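Local coordinates for lipoprotein signal peptidase (Staphylococcus aureus, PDB 6RYO), which cleaves the signal peptide from membrane-anchored prolipoproteins as an aspartic protease of the bacterial cell membrane, at residues A[119-130]-A[159-170]; A[68-77]-A[138-148]. All blocks are in the same frame, centred on the assembly; numbering follows the deposited sequence.

Contact 1 (A[119-130]-A[159-170]); sequences AISLLFAGALGN and ADSSLTIGVILI. With OLC ((2R)-2,3-dihydroxypropyl (9Z)-octadec-9-enoate), chain B; OLC ((2R)-2,3-dihydroxypropyl (9Z)-octadec-9-enoate), chain E; OLC ((2R)-2,3-dihydroxypropyl (9Z)-octadec-9-enoate), chain C.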
# COMPACT_ATOMS: atom_id res chain seq x y z
N ALA A 119 2.43 5.84 11.11
CA ALA A 119 1.95 6.30 9.81
C ALA A 119 3.01 6.09 8.73
O ALA A 119 2.70 5.62 7.63
CB ALA A 119 1.55 7.77 9.90
N ILE A 120 4.26 6.45 9.03
CA ILE A 120 5.35 6.24 8.08
C ILE A 120 5.49 4.75 7.76
O ILE A 120 5.73 4.37 6.61
CB ILE A 120 6.66 6.84 8.62
CG1 ILE A 120 6.52 8.35 8.79
CG2 ILE A 120 7.82 6.51 7.71
CD1 ILE A 120 7.73 9.01 9.41
N SER A 121 5.34 3.90 8.78
CA SER A 121 5.39 2.46 8.56
C SER A 121 4.28 2.01 7.61
O SER A 121 4.52 1.21 6.70
CB SER A 121 5.29 1.72 9.89
OG SER A 121 6.30 2.14 10.78
N LEU A 122 3.06 2.51 7.83
CA LEU A 122 1.96 2.19 6.92
C LEU A 122 2.25 2.68 5.51
O LEU A 122 1.92 2.00 4.53
CB LEU A 122 0.66 2.80 7.44
CG LEU A 122 0.13 2.21 8.75
CD1 LEU A 122 -1.18 2.86 9.15
CD2 LEU A 122 -0.03 0.70 8.62
N LEU A 123 2.87 3.86 5.39
CA LEU A 123 3.28 4.34 4.08
C LEU A 123 4.41 3.49 3.51
O LEU A 123 4.41 3.15 2.32
CB LEU A 123 3.72 5.81 4.17
CG LEU A 123 2.69 6.84 4.63
CD1 LEU A 123 3.34 8.20 4.82
CD2 LEU A 123 1.55 6.93 3.64
N PHE A 124 5.39 3.13 4.35
CA PHE A 124 6.51 2.33 3.88
C PHE A 124 6.06 0.94 3.46
O PHE A 124 6.44 0.45 2.39
CB PHE A 124 7.58 2.23 4.97
CG PHE A 124 8.90 1.67 4.50
CD1 PHE A 124 9.07 0.30 4.34
CD2 PHE A 124 9.96 2.51 4.22
CE1 PHE A 124 10.28 -0.22 3.91
CE2 PHE A 124 11.17 2.00 3.79
CZ PHE A 124 11.33 0.63 3.63
N ALA A 125 5.24 0.29 4.29
CA ALA A 125 4.80 -1.07 3.98
C ALA A 125 3.92 -1.11 2.74
O ALA A 125 4.05 -2.01 1.90
CB ALA A 125 4.05 -1.66 5.18
N GLY A 126 3.02 -0.13 2.60
CA GLY A 126 2.15 -0.10 1.43
C GLY A 126 2.90 0.13 0.13
O GLY A 126 2.49 -0.36 -0.92
N ALA A 127 4.01 0.88 0.19
CA ALA A 127 4.82 1.09 -1.01
C ALA A 127 5.67 -0.13 -1.33
O ALA A 127 5.82 -0.48 -2.51
CB ALA A 127 5.71 2.32 -0.83
N LEU A 128 6.22 -0.78 -0.31
CA LEU A 128 7.06 -1.95 -0.53
C LEU A 128 6.25 -3.13 -1.07
O LEU A 128 6.74 -3.89 -1.92
CB LEU A 128 7.77 -2.34 0.78
CG LEU A 128 8.74 -3.52 0.71
CD1 LEU A 128 9.75 -3.33 -0.41
CD2 LEU A 128 9.46 -3.67 2.05
N GLY A 129 5.02 -3.31 -0.57
CA GLY A 129 4.19 -4.41 -1.04
C GLY A 129 3.94 -4.35 -2.53
O GLY A 129 4.05 -5.37 -3.23
N ASN A 130 3.58 -3.17 -3.05
CA ASN A 130 3.44 -3.01 -4.49
C ASN A 130 4.79 -3.08 -5.19
O ASN A 130 4.87 -3.53 -6.34
CB ASN A 130 2.75 -1.68 -4.81
CG ASN A 130 1.25 -1.73 -4.57
OD1 ASN A 130 0.64 -2.79 -4.65
ND2 ASN A 130 0.66 -0.58 -4.27
N ALA A 159 -1.80 -3.32 -0.01
CA ALA A 159 -0.73 -2.33 -0.10
C ALA A 159 -1.29 -0.94 -0.40
O ALA A 159 -0.81 0.06 0.14
CB ALA A 159 0.29 -2.73 -1.16
N ASP A 160 -2.31 -0.87 -1.25
CA ASP A 160 -2.99 0.41 -1.49
C ASP A 160 -3.71 0.88 -0.23
O ASP A 160 -3.74 2.09 0.06
CB ASP A 160 -3.97 0.28 -2.66
CG ASP A 160 -3.28 -0.07 -3.96
OD1 ASP A 160 -2.14 0.40 -4.18
OD2 ASP A 160 -3.87 -0.83 -4.76
N SER A 161 -4.30 -0.05 0.53
CA SER A 161 -5.04 0.33 1.73
C SER A 161 -4.12 0.90 2.80
O SER A 161 -4.45 1.91 3.43
CB SER A 161 -5.80 -0.88 2.27
OG SER A 161 -6.59 -1.48 1.26
N SER A 162 -2.97 0.25 3.02
CA SER A 162 -2.02 0.75 4.02
C SER A 162 -1.51 2.14 3.66
O SER A 162 -1.35 3.00 4.53
CB SER A 162 -0.86 -0.23 4.16
OG SER A 162 0.12 0.25 5.06
N LEU A 163 -1.25 2.37 2.37
CA LEU A 163 -0.83 3.70 1.92
C LEU A 163 -1.90 4.74 2.19
O LEU A 163 -1.62 5.81 2.75
CB LEU A 163 -0.47 3.66 0.44
CG LEU A 163 0.85 2.98 0.06
CD1 LEU A 163 0.86 2.60 -1.41
CD2 LEU A 163 2.01 3.89 0.37
N THR A 164 -3.15 4.44 1.81
CA THR A 164 -4.23 5.40 2.01
C THR A 164 -4.44 5.70 3.49
O THR A 164 -4.61 6.86 3.87
CB THR A 164 -5.52 4.87 1.39
OG1 THR A 164 -5.36 4.78 -0.03
CG2 THR A 164 -6.70 5.78 1.71
N ILE A 165 -4.42 4.67 4.34
CA ILE A 165 -4.57 4.88 5.78
C ILE A 165 -3.41 5.71 6.32
O ILE A 165 -3.60 6.62 7.13
CB ILE A 165 -4.70 3.54 6.51
CG1 ILE A 165 -5.97 2.80 6.08
CG2 ILE A 165 -4.69 3.75 8.02
CD1 ILE A 165 -6.10 1.42 6.67
N GLY A 166 -2.19 5.40 5.88
CA GLY A 166 -1.04 6.19 6.28
C GLY A 166 -1.13 7.64 5.86
O GLY A 166 -0.64 8.53 6.57
N VAL A 167 -1.75 7.91 4.71
CA VAL A 167 -1.96 9.29 4.28
C VAL A 167 -3.02 9.96 5.15
O VAL A 167 -2.90 11.14 5.50
CB VAL A 167 -2.32 9.33 2.79
CG1 VAL A 167 -2.73 10.74 2.38
CG2 VAL A 167 -1.15 8.86 1.94
N ILE A 168 -4.07 9.22 5.50
CA ILE A 168 -5.10 9.78 6.38
C ILE A 168 -4.50 10.16 7.73
O ILE A 168 -4.81 11.22 8.29
CB ILE A 168 -6.26 8.78 6.54
CG1 ILE A 168 -6.98 8.57 5.21
CG2 ILE A 168 -7.23 9.25 7.61
CD1 ILE A 168 -8.08 7.53 5.26
N LEU A 169 -3.61 9.31 8.26
CA LEU A 169 -3.03 9.59 9.57
C LEU A 169 -2.13 10.82 9.54
O LEU A 169 -2.17 11.65 10.46
CB LEU A 169 -2.25 8.37 10.06
CG LEU A 169 -3.07 7.10 10.30
CD1 LEU A 169 -2.19 5.98 10.84
CD2 LEU A 169 -4.23 7.38 11.24
N ILE A 170 -1.31 10.97 8.49
CA ILE A 170 -0.44 12.13 8.42
C ILE A 170 -1.25 13.39 8.14
O ILE A 170 -0.90 14.48 8.62
CB ILE A 170 0.68 11.93 7.38
CG1 ILE A 170 0.12 11.86 5.95
CG2 ILE A 170 1.49 10.68 7.69
CD1 ILE A 170 0.32 13.14 5.15
C10 OLC B . -9.70 -0.27 3.99
C9 OLC B . -9.02 0.85 3.82
C11 OLC B . -11.17 -0.34 3.59
C8 OLC B . -9.71 2.08 3.23
C24 OLC B . -5.92 0.84 -8.08
C12 OLC B . -11.50 -1.75 3.12
C7 OLC B . -8.78 2.77 2.24
C13 OLC B . -12.25 -1.68 1.79
C6 OLC B . -9.06 2.24 0.83
C14 OLC B . -13.31 -2.78 1.76
C5 OLC B . -8.16 2.98 -0.15
C4 OLC B . -8.30 2.38 -1.55
C3 OLC B . -7.13 2.83 -2.41
C2 OLC B . -7.55 2.87 -3.87
C21 OLC B . -5.33 2.96 -6.88
C1 OLC B . -6.32 2.99 -4.76
C22 OLC B . -4.78 1.76 -7.66
O19 OLC B . -5.32 3.48 -4.34
O25 OLC B . -5.65 0.33 -9.35
O23 OLC B . -4.11 2.21 -8.80
O20 OLC B . -6.36 2.50 -6.07
C10 OLC E . 8.46 -10.44 4.85
C9 OLC E . 8.56 -9.13 4.83
C11 OLC E . 9.35 -11.27 5.78
C8 OLC E . 9.58 -8.43 5.73
C24 OLC E . 11.68 2.93 9.95
C12 OLC E . 9.05 -12.75 5.57
C7 OLC E . 9.78 -7.00 5.25
C6 OLC E . 8.68 -6.11 5.82
C5 OLC E . 9.21 -4.68 5.93
C4 OLC E . 10.38 -4.66 6.92
C3 OLC E . 11.17 -3.36 6.75
C2 OLC E . 10.23 -2.17 6.90
C21 OLC E . 11.15 1.25 8.19
C1 OLC E . 11.01 -0.95 7.40
C22 OLC E . 10.61 1.97 9.43
O19 OLC E . 12.20 -0.97 7.40
O25 OLC E . 12.76 2.19 10.44
O23 OLC E . 9.46 2.69 9.08
O20 OLC E . 10.32 0.17 7.88
C18 OLC C . -8.83 -4.61 3.82
C10 OLC C . -3.31 -0.80 8.44
C9 OLC C . -3.26 -0.62 9.74
C17 OLC C . -8.01 -3.33 3.94
C11 OLC C . -2.91 -2.14 7.82
C8 OLC C . -2.80 -1.75 10.66
C24 OLC C . -0.62 2.34 21.69
C16 OLC C . -7.90 -2.96 5.41
C12 OLC C . -3.48 -2.24 6.41
C7 OLC C . -3.29 -1.50 12.09
C15 OLC C . -6.89 -3.89 6.08
C13 OLC C . -5.00 -2.33 6.50
C6 OLC C . -2.55 -0.30 12.69
C14 OLC C . -5.48 -3.50 5.65
C5 OLC C . -1.36 -0.79 13.53
C4 OLC C . -1.78 -0.93 14.99
C3 OLC C . -1.08 0.13 15.83
C2 OLC C . -0.44 -0.52 17.05
C21 OLC C . -0.45 0.44 20.08
C1 OLC C . 0.29 0.55 17.87
C22 OLC C . 0.06 1.00 21.41
O19 OLC C . 0.57 1.59 17.37
O25 OLC C . 0.13 3.05 22.63
O23 OLC C . -0.21 0.10 22.44
O20 OLC C . 0.63 0.30 19.21

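Contact 2 (A[68-77]-A[138-148]); sequences FLNITSHRNN and GEVVDFIDTNI. With OLC ((2R)-2,3-dihydroxypropyl (9Z)-octadec-9-enoate), chain B.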
# COMPACT_ATOMS: atom_id res chain seq x y z
N PHE A 68 -21.83 -5.35 -2.10
CA PHE A 68 -20.94 -4.26 -1.67
C PHE A 68 -19.46 -4.59 -1.70
O PHE A 68 -18.64 -3.66 -1.77
CB PHE A 68 -21.32 -3.76 -0.27
CG PHE A 68 -22.70 -3.18 -0.20
CD1 PHE A 68 -22.92 -1.84 -0.50
CD2 PHE A 68 -23.78 -3.96 0.15
CE1 PHE A 68 -24.19 -1.31 -0.45
CE2 PHE A 68 -25.05 -3.44 0.21
CZ PHE A 68 -25.26 -2.10 -0.09
N LEU A 69 -19.05 -5.85 -1.63
CA LEU A 69 -17.64 -6.20 -1.70
C LEU A 69 -17.49 -7.51 -2.47
O LEU A 69 -18.05 -8.53 -2.07
CB LEU A 69 -17.01 -6.32 -0.30
CG LEU A 69 -15.49 -6.19 -0.12
CD1 LEU A 69 -15.15 -5.91 1.34
CD2 LEU A 69 -14.73 -7.41 -0.61
N ASN A 70 -16.73 -7.46 -3.56
CA ASN A 70 -16.37 -8.64 -4.32
C ASN A 70 -14.85 -8.77 -4.39
O ASN A 70 -14.12 -7.79 -4.21
CB ASN A 70 -16.95 -8.59 -5.74
CG ASN A 70 -18.46 -8.72 -5.76
OD1 ASN A 70 -18.99 -9.82 -5.79
ND2 ASN A 70 -19.16 -7.58 -5.74
N ILE A 71 -14.39 -9.99 -4.62
CA ILE A 71 -12.98 -10.26 -4.90
C ILE A 71 -12.87 -10.47 -6.40
O ILE A 71 -13.15 -11.55 -6.92
CB ILE A 71 -12.46 -11.47 -4.11
CG1 ILE A 71 -12.60 -11.23 -2.61
CG2 ILE A 71 -11.01 -11.74 -4.47
CD1 ILE A 71 -11.86 -10.01 -2.11
N THR A 72 -12.44 -9.43 -7.11
CA THR A 72 -12.36 -9.43 -8.56
C THR A 72 -10.88 -9.44 -8.95
O THR A 72 -10.16 -8.47 -8.69
CB THR A 72 -13.09 -8.23 -9.15
OG1 THR A 72 -14.46 -8.26 -8.75
CG2 THR A 72 -13.01 -8.27 -10.66
N SER A 73 -10.44 -10.54 -9.56
CA SER A 73 -9.03 -10.68 -9.93
C SER A 73 -8.68 -9.70 -11.03
O SER A 73 -9.29 -9.72 -12.11
CB SER A 73 -8.75 -12.12 -10.37
OG SER A 73 -7.37 -12.31 -10.63
N HIS A 74 -7.71 -8.83 -10.76
CA HIS A 74 -7.25 -7.84 -11.73
C HIS A 74 -5.74 -7.70 -11.61
O HIS A 74 -5.14 -8.01 -10.58
CB HIS A 74 -7.93 -6.48 -11.51
CG HIS A 74 -7.45 -5.40 -12.43
ND1 HIS A 74 -7.72 -5.40 -13.79
CD2 HIS A 74 -6.70 -4.30 -12.20
CE1 HIS A 74 -7.17 -4.34 -14.34
NE2 HIS A 74 -6.54 -3.65 -13.40
N ARG A 75 -5.12 -7.23 -12.69
CA ARG A 75 -3.70 -6.90 -12.71
C ARG A 75 -3.54 -5.46 -13.18
O ARG A 75 -4.22 -5.03 -14.12
CB ARG A 75 -2.91 -7.84 -13.62
CG ARG A 75 -3.05 -9.32 -13.28
CD ARG A 75 -2.64 -9.60 -11.84
NE ARG A 75 -2.63 -11.03 -11.54
CZ ARG A 75 -3.70 -11.72 -11.15
NH1 ARG A 75 -4.87 -11.12 -11.02
NH2 ARG A 75 -3.60 -13.02 -10.90
N ASN A 76 -2.65 -4.72 -12.53
CA ASN A 76 -2.43 -3.31 -12.83
C ASN A 76 -1.00 -3.10 -13.30
O ASN A 76 -0.05 -3.50 -12.61
CB ASN A 76 -2.72 -2.43 -11.61
CG ASN A 76 -3.04 -0.99 -11.98
OD1 ASN A 76 -2.53 -0.47 -12.98
ND2 ASN A 76 -3.89 -0.35 -11.19
N ASN A 77 -0.85 -2.49 -14.48
CA ASN A 77 0.46 -2.18 -15.04
C ASN A 77 0.53 -0.73 -15.50
O ASN A 77 1.30 -0.38 -16.40
CB ASN A 77 0.80 -3.12 -16.19
CG ASN A 77 -0.23 -3.08 -17.30
OD1 ASN A 77 -1.35 -2.60 -17.11
ND2 ASN A 77 0.14 -3.57 -18.48
N GLY A 138 6.36 -7.23 -13.00
CA GLY A 138 6.02 -6.10 -13.85
C GLY A 138 4.58 -5.67 -13.78
O GLY A 138 4.14 -4.87 -14.62
N GLU A 139 3.82 -6.18 -12.82
CA GLU A 139 2.41 -5.84 -12.65
C GLU A 139 2.12 -5.79 -11.15
O GLU A 139 2.99 -6.02 -10.32
CB GLU A 139 1.50 -6.86 -13.35
CG GLU A 139 1.60 -6.86 -14.86
CD GLU A 139 0.87 -8.01 -15.49
OE1 GLU A 139 0.45 -8.93 -14.76
OE2 GLU A 139 0.71 -8.00 -16.73
N VAL A 140 0.87 -5.47 -10.82
CA VAL A 140 0.41 -5.43 -9.43
C VAL A 140 -0.91 -6.18 -9.35
O VAL A 140 -1.82 -5.94 -10.15
CB VAL A 140 0.24 -3.99 -8.92
CG1 VAL A 140 -0.40 -3.98 -7.55
CG2 VAL A 140 1.59 -3.28 -8.87
N VAL A 141 -1.02 -7.09 -8.39
CA VAL A 141 -2.24 -7.87 -8.19
C VAL A 141 -3.26 -7.00 -7.46
O VAL A 141 -3.00 -6.54 -6.34
CB VAL A 141 -1.96 -9.16 -7.42
CG1 VAL A 141 -3.27 -9.83 -7.00
CG2 VAL A 141 -1.13 -10.10 -8.27
N ASP A 142 -4.41 -6.79 -8.08
CA ASP A 142 -5.51 -6.05 -7.49
C ASP A 142 -6.72 -6.97 -7.39
O ASP A 142 -7.09 -7.61 -8.38
CB ASP A 142 -5.86 -4.81 -8.31
CG ASP A 142 -4.79 -3.74 -8.23
OD1 ASP A 142 -4.10 -3.66 -7.19
OD2 ASP A 142 -4.65 -2.97 -9.20
N PHE A 143 -7.33 -7.03 -6.20
CA PHE A 143 -8.47 -7.92 -6.00
C PHE A 143 -9.63 -7.31 -5.23
O PHE A 143 -10.73 -7.89 -5.27
CB PHE A 143 -8.02 -9.20 -5.29
CG PHE A 143 -7.31 -8.96 -3.99
CD1 PHE A 143 -5.94 -8.76 -3.97
CD2 PHE A 143 -8.00 -8.95 -2.79
CE1 PHE A 143 -5.28 -8.54 -2.77
CE2 PHE A 143 -7.35 -8.73 -1.60
CZ PHE A 143 -5.98 -8.53 -1.59
N ILE A 144 -9.47 -6.19 -4.53
CA ILE A 144 -10.55 -5.63 -3.72
C ILE A 144 -11.45 -4.79 -4.62
O ILE A 144 -11.02 -3.78 -5.18
CB ILE A 144 -10.00 -4.81 -2.55
CG1 ILE A 144 -9.23 -5.71 -1.58
CG2 ILE A 144 -11.13 -4.10 -1.83
CD1 ILE A 144 -8.67 -4.97 -0.38
N ASP A 145 -12.71 -5.20 -4.73
CA ASP A 145 -13.68 -4.58 -5.62
C ASP A 145 -14.94 -4.26 -4.81
O ASP A 145 -15.70 -5.16 -4.47
CB ASP A 145 -14.01 -5.50 -6.80
CG ASP A 145 -14.95 -4.86 -7.80
OD1 ASP A 145 -15.21 -3.65 -7.70
OD2 ASP A 145 -15.42 -5.58 -8.71
N THR A 146 -15.15 -2.98 -4.52
CA THR A 146 -16.26 -2.55 -3.69
C THR A 146 -17.06 -1.46 -4.40
O THR A 146 -16.63 -0.91 -5.42
CB THR A 146 -15.78 -2.02 -2.32
OG1 THR A 146 -15.30 -0.68 -2.46
CG2 THR A 146 -14.66 -2.90 -1.76
N ASN A 147 -18.24 -1.18 -3.86
CA ASN A 147 -19.09 -0.07 -4.30
C ASN A 147 -19.40 0.86 -3.14
O ASN A 147 -20.43 1.54 -3.13
CB ASN A 147 -20.37 -0.60 -4.94
CG ASN A 147 -21.07 0.45 -5.80
OD1 ASN A 147 -20.46 1.44 -6.20
ND2 ASN A 147 -22.34 0.22 -6.09
N ILE A 148 -18.52 0.89 -2.13
CA ILE A 148 -18.73 1.75 -0.98
C ILE A 148 -18.33 3.19 -1.29
O ILE A 148 -18.95 4.13 -0.77
CB ILE A 148 -17.96 1.20 0.24
CG1 ILE A 148 -18.31 -0.27 0.47
CG2 ILE A 148 -18.27 2.02 1.48
CD1 ILE A 148 -19.77 -0.51 0.76
C10 OLC B . -9.70 -0.27 3.99
C9 OLC B . -9.02 0.85 3.82
C11 OLC B . -11.17 -0.34 3.59
C8 OLC B . -9.71 2.08 3.23
C24 OLC B . -5.92 0.84 -8.08
C12 OLC B . -11.50 -1.75 3.12
C7 OLC B . -8.78 2.77 2.24
C13 OLC B . -12.25 -1.68 1.79
C6 OLC B . -9.06 2.24 0.83
C14 OLC B . -13.31 -2.78 1.76
C5 OLC B . -8.16 2.98 -0.15
C4 OLC B . -8.30 2.38 -1.55
C3 OLC B . -7.13 2.83 -2.41
C2 OLC B . -7.55 2.87 -3.87
C21 OLC B . -5.33 2.96 -6.88
C1 OLC B . -6.32 2.99 -4.76
C22 OLC B . -4.78 1.76 -7.66
O19 OLC B . -5.32 3.48 -4.34
O25 OLC B . -5.65 0.33 -9.35
O23 OLC B . -4.11 2.21 -8.80
O20 OLC B . -6.36 2.50 -6.07

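Contact 1 (A[119-130]-A[159-170])
Gly126 and Ala159 bring helices 119-130 and 159-170 together, their CA atoms 4.0 Å and short axes 7.3 Å apart in a nearly antiparallel crossing (154°). Gly166 does the same opposite Ala119; having no side chains, both glycines let the backbones come this close. In knobs-into-holes packing, Leu122 sits among Ser162, Ile165, Gly166 and Leu169, Leu123 among Leu163, Gly166, Val167 and Ile170, and Leu163 pushes CD2 to 3.2 Å from Leu123 O. Ser162 OG donates to Leu122 O (2.6 Å), which also accepts from Gly126 N; the chi1 of 176° swings OG away from its own N and across to the facing helix. Away from this seam lipid shares the lining with helices 31-55 and 87-108: one monoolein tail runs past Thr164 and Ser161, a second along Ser161, Leu122 CD2 and Ile165 CD1, and the ester of a third lies over one face of the Phe124 ring. At the polar end, Asn130 ND2 bonds to Asp160 OD1 (3.0 Å) from above the carboxylate. ND2 also binds the backbone of the bound peptide antibiotic, and Asp160 OD2 one of its polar side chains. Asn130 thus links antibiotic and predicted catalytic carboxylate, and probably helps to orient the latter.

Contact 2 (A[68-77]-A[138-148])
Asn70 and Asp145 exchange two backbone hydrogen bonds, as do His74 with Asp142 and Asn76 with Val140, pairing strands 69-76 and 140-146 antiparallel; Asn70 N to Asp145 O (2.7 Å) is almost straight, at 174°. Between Ile71 and His74 the register slips by one residue, a beta bulge bridged by Thr72 N to Phe143 O (2.9 Å). Among side-chain bonds, Thr72 OG1 donates to the anti lone pair of Asp145 OD2 at 2.8 Å. Asn76 ND2 bonds a modified side chain of the bound peptide and, weakly, Asp142 OD2, its amide almost perpendicular to the carboxylate; its OD1 is held by Gly78 N. Arg75 NH1 bonds in plane to Ser73 OG (2.8 Å). Other contacts are made without a bond. The His74 ring lies nearly coplanar with the Asp142 carboxylate, OD2 at the ring edge 3.9 Å from CD2. Arg75, bent at chi2 (-57°), doubles back to rest one guanidinium face on Val141 CG2, and Ile71 CD1 meets the edge of the Phe143 ring. Asp142, whose OD1 bonds a polar side chain of the bound peptide, is a predicted catalytic aspartate, carried here on the curved antiparallel sheet that cradles the active site of signal peptidase II.

How the contacts relate
The centres of the two contacts lie about 17 Å apart, and their segments alternate along the chain: 68-77, 119-130, 138-148, 159-170. Helix 114-137 leads straight into strand 140-146, which is followed by helix 158-174, so contact 1 joins the two helices on either side of the strand that contact 2 pairs with strand 69-76. They meet at the active site, where Asp160 OD2 stands 3.7 Å from Asp142 OD1 and Asn130 OD1 packs on Val140 CG1. The helix pair in the membrane and the three-stranded sheet thus each supply one aspartate of the predicted catalytic dyad. The bound peptide reaches both contacts, and one monoolein molecule touches both.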